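Local coordinates for Lmo2349 protein (Listeria monocytogenes, PDB 4GVO), which probably binds L-cystine or a related amino acid outside the cell and delivers it to an ABC transporter for uptake, at residues Q100-D105 against I184-V189; L88-A93 against E215-I220. All blocks are in the same frame, centred on the assembly; numbering follows the deposited sequence.

Contact 1: Q100-D105 against I184-V189; sequences QLTVLD and IKEKVV
V103 and K187 form a hydrogen-bonded antiparallel pair at the middle of this ladder, V103 N giving to K187 O at 2.9 Å and K187 N to V103 O at 2.8 Å. Side chains pack on both faces of the sheet. On the face of V103 and V189, V103 CG2 meets V189 CG1 at 3.7 Å, the two valines crossing at about a right angle. On the other, T102 OG1 lies against V188 CG1, and T102 CG2, anti to the backbone N, reaches E186 OE1; V175 of helix 172-180 touches both T102 and E186. The D105 end is the more polar and solvent-exposed. There D105 N still binds K185 O, but from above the carbonyl plane. K187 has CG between its backbone N and carbonyl carbon (chi1 73°), and the rest of its extended chain passes D105 OD1, bringing NZ to D105 O at 2.8 Å; N108 OD1 takes a second bond from NZ. Water bridges D105 OD1 to E186 O here, and at the other end a second water joins L101 N to V189 O. The ammonium group of K187 thus grips a backbone carbonyl, while the D105 carboxylate, with OD1 4.7 Å from NZ, would add at most a longer-range attraction.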
loop_
_atom_site.group_PDB
_atom_site.type_symbol
_atom_site.label_atom_id
_atom_site.label_comp_id
_atom_site.label_asym_id
_atom_site.label_seq_id
_atom_site.Cartn_x
_atom_site.Cartn_y
_atom_site.Cartn_z
ATOM N N GLN A 100 5.095 1.926 -10.860
ATOM C CA GLN A 100 6.078 2.372 -11.819
ATOM C C GLN A 100 7.393 2.653 -11.120
ATOM O O GLN A 100 7.393 3.067 -9.947
ATOM C CB GLN A 100 5.645 3.668 -12.533
ATOM C CG GLN A 100 4.550 3.447 -13.570
ATOM C CD GLN A 100 3.950 4.738 -14.040
ATOM O OE1 GLN A 100 3.097 5.280 -13.394
ATOM N NE2 GLN A 100 4.465 5.267 -15.167
ATOM N N LEU A 101 8.501 2.504 -11.831
ATOM C CA LEU A 101 9.754 3.071 -11.364
ATOM C C LEU A 101 9.552 4.536 -11.047
ATOM O O LEU A 101 8.824 5.249 -11.727
ATOM C CB LEU A 101 10.863 2.925 -12.365
ATOM C CG LEU A 101 11.271 1.513 -12.772
ATOM C CD1 LEU A 101 12.378 1.557 -13.821
ATOM C CD2 LEU A 101 11.682 0.671 -11.552
ATOM N N THR A 102 10.215 4.971 -9.984
ATOM C CA THR A 102 10.058 6.330 -9.497
ATOM C C THR A 102 11.472 6.854 -9.228
ATOM O O THR A 102 12.304 6.170 -8.654
ATOM C CB THR A 102 9.186 6.321 -8.238
ATOM O OG1 THR A 102 7.862 5.909 -8.594
ATOM C CG2 THR A 102 9.115 7.720 -7.601
ATOM N N VAL A 103 11.742 8.065 -9.712
ATOM C CA VAL A 103 13.067 8.665 -9.679
ATOM C C VAL A 103 12.987 10.124 -9.225
ATOM O O VAL A 103 11.915 10.698 -9.106
ATOM C CB VAL A 103 13.717 8.588 -11.075
ATOM C CG1 VAL A 103 13.951 7.129 -11.502
ATOM C CG2 VAL A 103 12.873 9.360 -12.102
ATOM N N LEU A 104 14.139 10.718 -8.939
ATOM C CA LEU A 104 14.192 12.188 -8.768
ATOM C C LEU A 104 13.666 12.883 -10.021
ATOM O O LEU A 104 13.910 12.448 -11.142
ATOM C CB LEU A 104 15.599 12.613 -8.584
ATOM C CG LEU A 104 16.264 12.542 -7.306
ATOM C CD1 LEU A 104 17.617 13.274 -7.548
ATOM C CD2 LEU A 104 15.444 13.212 -6.198
ATOM N N ASP A 105 12.970 13.991 -9.841
ATOM C CA ASP A 105 12.361 14.671 -10.965
ATOM C C ASP A 105 13.385 15.076 -12.032
ATOM O O ASP A 105 13.072 15.079 -13.224
ATOM C CB ASP A 105 11.590 15.897 -10.477
ATOM C CG ASP A 105 10.822 16.538 -11.568
ATOM O OD1 ASP A 105 9.764 16.003 -11.951
ATOM O OD2 ASP A 105 11.311 17.572 -12.068
ATOM N N ILE A 184 12.170 17.154 -1.828
ATOM C CA ILE A 184 12.638 16.094 -2.707
ATOM C C ILE A 184 11.452 15.791 -3.628
ATOM O O ILE A 184 10.461 15.196 -3.175
ATOM C CB ILE A 184 13.060 14.811 -1.917
ATOM C CG1 ILE A 184 14.083 15.164 -0.808
ATOM C CG2 ILE A 184 13.539 13.699 -2.897
ATOM C CD1 ILE A 184 14.145 14.132 0.321
ATOM N N LYS A 185 11.529 16.185 -4.890
ATOM C CA LYS A 185 10.450 15.850 -5.868
ATOM C C LYS A 185 10.775 14.568 -6.597
ATOM O O LYS A 185 11.867 14.402 -7.156
ATOM C CB LYS A 185 10.278 16.981 -6.880
ATOM C CG LYS A 185 10.036 18.358 -6.293
ATOM C CD LYS A 185 8.793 18.461 -5.416
ATOM C CE LYS A 185 8.633 19.926 -4.989
ATOM N NZ LYS A 185 7.417 20.141 -4.171
ATOM N N GLU A 186 9.793 13.682 -6.619
ATOM C CA GLU A 186 9.886 12.412 -7.316
ATOM C C GLU A 186 8.951 12.412 -8.485
ATOM O O GLU A 186 8.003 13.197 -8.575
ATOM C CB GLU A 186 9.487 11.295 -6.383
ATOM C CG GLU A 186 10.450 11.122 -5.223
ATOM C CD GLU A 186 10.025 10.043 -4.246
ATOM O OE1 GLU A 186 9.040 9.344 -4.522
ATOM O OE2 GLU A 186 10.611 9.949 -3.138
ATOM N N LYS A 187 9.231 11.548 -9.442
ATOM C CA LYS A 187 8.317 11.353 -10.597
ATOM C C LYS A 187 8.295 9.873 -10.975
ATOM O O LYS A 187 9.321 9.192 -10.875
ATOM C CB LYS A 187 8.683 12.252 -11.782
ATOM C CG LYS A 187 9.927 11.838 -12.515
ATOM C CD LYS A 187 10.238 12.774 -13.661
ATOM C CE LYS A 187 11.561 12.388 -14.298
ATOM N NZ LYS A 187 11.972 13.445 -15.255
ATOM N N VAL A 188 7.141 9.404 -11.456
ATOM C CA VAL A 188 7.073 8.076 -12.078
ATOM C C VAL A 188 7.625 8.155 -13.494
ATOM O O VAL A 188 7.502 9.193 -14.188
ATOM C CB VAL A 188 5.616 7.501 -12.073
ATOM C CG1 VAL A 188 5.147 7.281 -10.637
ATOM C CG2 VAL A 188 4.636 8.370 -12.857
ATOM N N VAL A 189 8.260 7.072 -13.924
ATOM C CA VAL A 189 8.813 6.960 -15.269
ATOM C C VAL A 189 8.475 5.585 -15.805
ATOM O O VAL A 189 8.276 4.637 -15.055
ATOM C CB VAL A 189 10.330 7.214 -15.339
ATOM C CG1 VAL A 189 10.652 8.662 -14.981
ATOM C CG2 VAL A 189 11.115 6.248 -14.484
HETATM O O HOH W 1 8.286 1.935 -14.678
HETATM O O HOH W 2 7.737 15.421 -10.095
#

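Contact 2: L88-A93 against E215-I220; sequences LFNDVA and EALQSI
V92 and L217 supply most of the apolar contact between the loop after strand 88-89 and helix 207-222. Their side chains run past one another in opposite directions, V92 CG1 lying 3.8 Å from L217 CG. V92 has CG1 anti to its backbone N (chi1 179°), which turns that methyl to the leucine and leaves CG2 to meet Q218 OE1 at 3.9 Å; Q218 NE2 bonds D222 OD1. L217 CD2 also sits 3.3 Å from V92 O and touches N90 ND2, so this methyl packs against the N90 amide nitrogen and the V92 carbonyl oxygen. L38 of helix 34-44 and Y94 pack on the same leucine.

The polar interactions fix the loop rather than join the two segments directly. N90 ND2 hydrogen-bonds D214 OD1 and makes a second, weak bond to V92 O at 2.9 Å, bent to 129° at the hydrogen. The D214 carboxylate, one residue before 215-220, also accepts from D91 N and V92 N, while N90 OD1 takes F200 N from strand 191-202.

The loop leading from short strand 88-89 into strand 95-104 thus packs on helix 207-222, an arrangement belonging to an alpha/beta lobe of the periplasmic-binding-protein fold of family 3.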
loop_
_atom_site.group_PDB
_atom_site.type_symbol
_atom_site.label_atom_id
_atom_site.label_comp_id
_atom_site.label_asym_id
_atom_site.label_seq_id
_atom_site.Cartn_x
_atom_site.Cartn_y
_atom_site.Cartn_z
ATOM N N LEU A 88 -6.495 -15.110 2.574
ATOM C CA LEU A 88 -7.752 -14.765 1.946
ATOM C C LEU A 88 -7.806 -13.282 1.633
ATOM O O LEU A 88 -7.514 -12.456 2.481
ATOM C CB LEU A 88 -8.888 -15.165 2.878
ATOM C CG LEU A 88 -10.309 -14.863 2.426
ATOM C CD1 LEU A 88 -10.607 -15.600 1.115
ATOM C CD2 LEU A 88 -11.257 -15.289 3.532
ATOM N N PHE A 89 -8.181 -12.956 0.407
ATOM C CA PHE A 89 -8.529 -11.585 0.026
ATOM C C PHE A 89 -10.044 -11.465 -0.064
ATOM O O PHE A 89 -10.699 -12.368 -0.586
ATOM C CB PHE A 89 -7.948 -11.206 -1.319
ATOM C CG PHE A 89 -6.448 -11.022 -1.286
ATOM C CD1 PHE A 89 -5.598 -12.096 -1.213
ATOM C CD2 PHE A 89 -5.894 -9.777 -1.264
ATOM C CE1 PHE A 89 -4.201 -11.882 -1.192
ATOM C CE2 PHE A 89 -4.521 -9.567 -1.211
ATOM C CZ PHE A 89 -3.683 -10.615 -1.207
ATOM N N ASN A 90 -10.618 -10.361 0.422
ATOM C CA ASN A 90 -12.032 -10.140 0.179
ATOM C C ASN A 90 -12.240 -9.888 -1.329
ATOM O O ASN A 90 -11.264 -9.690 -2.067
ATOM C CB ASN A 90 -12.591 -9.043 1.065
ATOM C CG ASN A 90 -12.087 -7.681 0.682
ATOM O OD1 ASN A 90 -10.883 -7.451 0.711
ATOM N ND2 ASN A 90 -12.993 -6.780 0.312
ATOM N N ASP A 91 -13.500 -9.914 -1.788
ATOM C CA ASP A 91 -13.823 -9.786 -3.226
ATOM C C ASP A 91 -13.874 -8.371 -3.742
ATOM O O ASP A 91 -13.715 -8.152 -4.959
ATOM C CB ASP A 91 -15.183 -10.434 -3.568
ATOM C CG ASP A 91 -15.128 -11.964 -3.646
ATOM O OD1 ASP A 91 -14.066 -12.583 -3.461
ATOM O OD2 ASP A 91 -16.189 -12.567 -3.910
ATOM N N VAL A 92 -14.130 -7.402 -2.865
ATOM C CA VAL A 92 -14.381 -6.042 -3.319
ATOM C C VAL A 92 -13.139 -5.164 -3.102
ATOM O O VAL A 92 -12.727 -4.942 -1.968
ATOM C CB VAL A 92 -15.612 -5.458 -2.615
ATOM C CG1 VAL A 92 -15.866 -4.029 -3.081
ATOM C CG2 VAL A 92 -16.852 -6.361 -2.839
ATOM N N ALA A 93 -12.557 -4.638 -4.170
ATOM C CA ALA A 93 -11.361 -3.799 -4.068
ATOM C C ALA A 93 -11.733 -2.423 -3.549
ATOM O O ALA A 93 -12.883 -1.931 -3.738
ATOM C CB ALA A 93 -10.735 -3.652 -5.462
ATOM N N GLU A 215 -19.937 -7.152 2.085
ATOM C CA GLU A 215 -21.283 -6.576 2.149
ATOM C C GLU A 215 -21.216 -5.111 2.579
ATOM O O GLU A 215 -21.804 -4.224 1.966
ATOM C CB GLU A 215 -22.159 -7.405 3.098
ATOM C CG GLU A 215 -22.536 -8.749 2.540
ATOM C CD GLU A 215 -23.107 -9.744 3.557
ATOM O OE1 GLU A 215 -23.176 -9.448 4.775
ATOM O OE2 GLU A 215 -23.480 -10.864 3.143
ATOM N N ALA A 216 -20.440 -4.859 3.617
ATOM C CA ALA A 216 -20.303 -3.500 4.095
ATOM C C ALA A 216 -19.638 -2.589 3.046
ATOM O O ALA A 216 -20.091 -1.466 2.785
ATOM C CB ALA A 216 -19.514 -3.484 5.399
ATOM N N LEU A 217 -18.531 -3.059 2.466
ATOM C CA LEU A 217 -17.821 -2.267 1.490
ATOM C C LEU A 217 -18.731 -2.014 0.273
ATOM O O LEU A 217 -18.704 -0.919 -0.276
ATOM C CB LEU A 217 -16.525 -2.976 1.056
ATOM C CG LEU A 217 -15.531 -2.163 0.200
ATOM C CD1 LEU A 217 -15.320 -0.719 0.602
ATOM C CD2 LEU A 217 -14.198 -2.939 0.143
ATOM N N GLN A 218 -19.500 -3.004 -0.179
ATOM C CA GLN A 218 -20.375 -2.765 -1.318
ATOM C C GLN A 218 -21.396 -1.677 -0.998
ATOM O O GLN A 218 -21.707 -0.861 -1.837
ATOM C CB GLN A 218 -21.105 -4.048 -1.715
ATOM C CG GLN A 218 -21.829 -3.909 -3.043
ATOM C CD GLN A 218 -20.828 -3.661 -4.172
ATOM O OE1 GLN A 218 -19.917 -4.465 -4.382
ATOM N NE2 GLN A 218 -20.981 -2.560 -4.888
ATOM N N SER A 219 -21.928 -1.669 0.223
ATOM C CA SER A 219 -22.876 -0.601 0.585
ATOM C C SER A 219 -22.212 0.773 0.649
ATOM O O SER A 219 -22.832 1.783 0.328
ATOM C CB SER A 219 -23.608 -0.923 1.893
ATOM O OG SER A 219 -22.788 -0.822 3.023
ATOM N N ILE A 220 -20.947 0.820 1.040
ATOM C CA ILE A 220 -20.145 2.034 1.033
ATOM C C ILE A 220 -19.894 2.543 -0.384
ATOM O O ILE A 220 -19.896 3.748 -0.631
ATOM C CB ILE A 220 -18.851 1.773 1.826
ATOM C CG1 ILE A 220 -19.189 1.603 3.322
ATOM C CG2 ILE A 220 -17.787 2.856 1.637
ATOM C CD1 ILE A 220 -18.088 0.927 4.135
#

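Overall arrangement
Contact 1 and contact 2 lie far apart, on either side of the middle of the molecule, with centres about 32 Å apart and nearest atoms about 18 Å apart. Both segments of contact 1 fall in sequence between those of contact 2, and strands 88-89 and 95-104 are consecutive in the chain and both pair with strand 191-202. This suits the two-lobed architecture of solute-binding proteins, in which the ligand sits in the cleft between lobes. Neither contact lines that pocket: the side chain of E186 is about 11 Å from the bound histidine, and that of N90 about 12 Å. F97, a pocket residue, lies between 88-93 and 100-105, so the chain joining the two contacts passes the ligand.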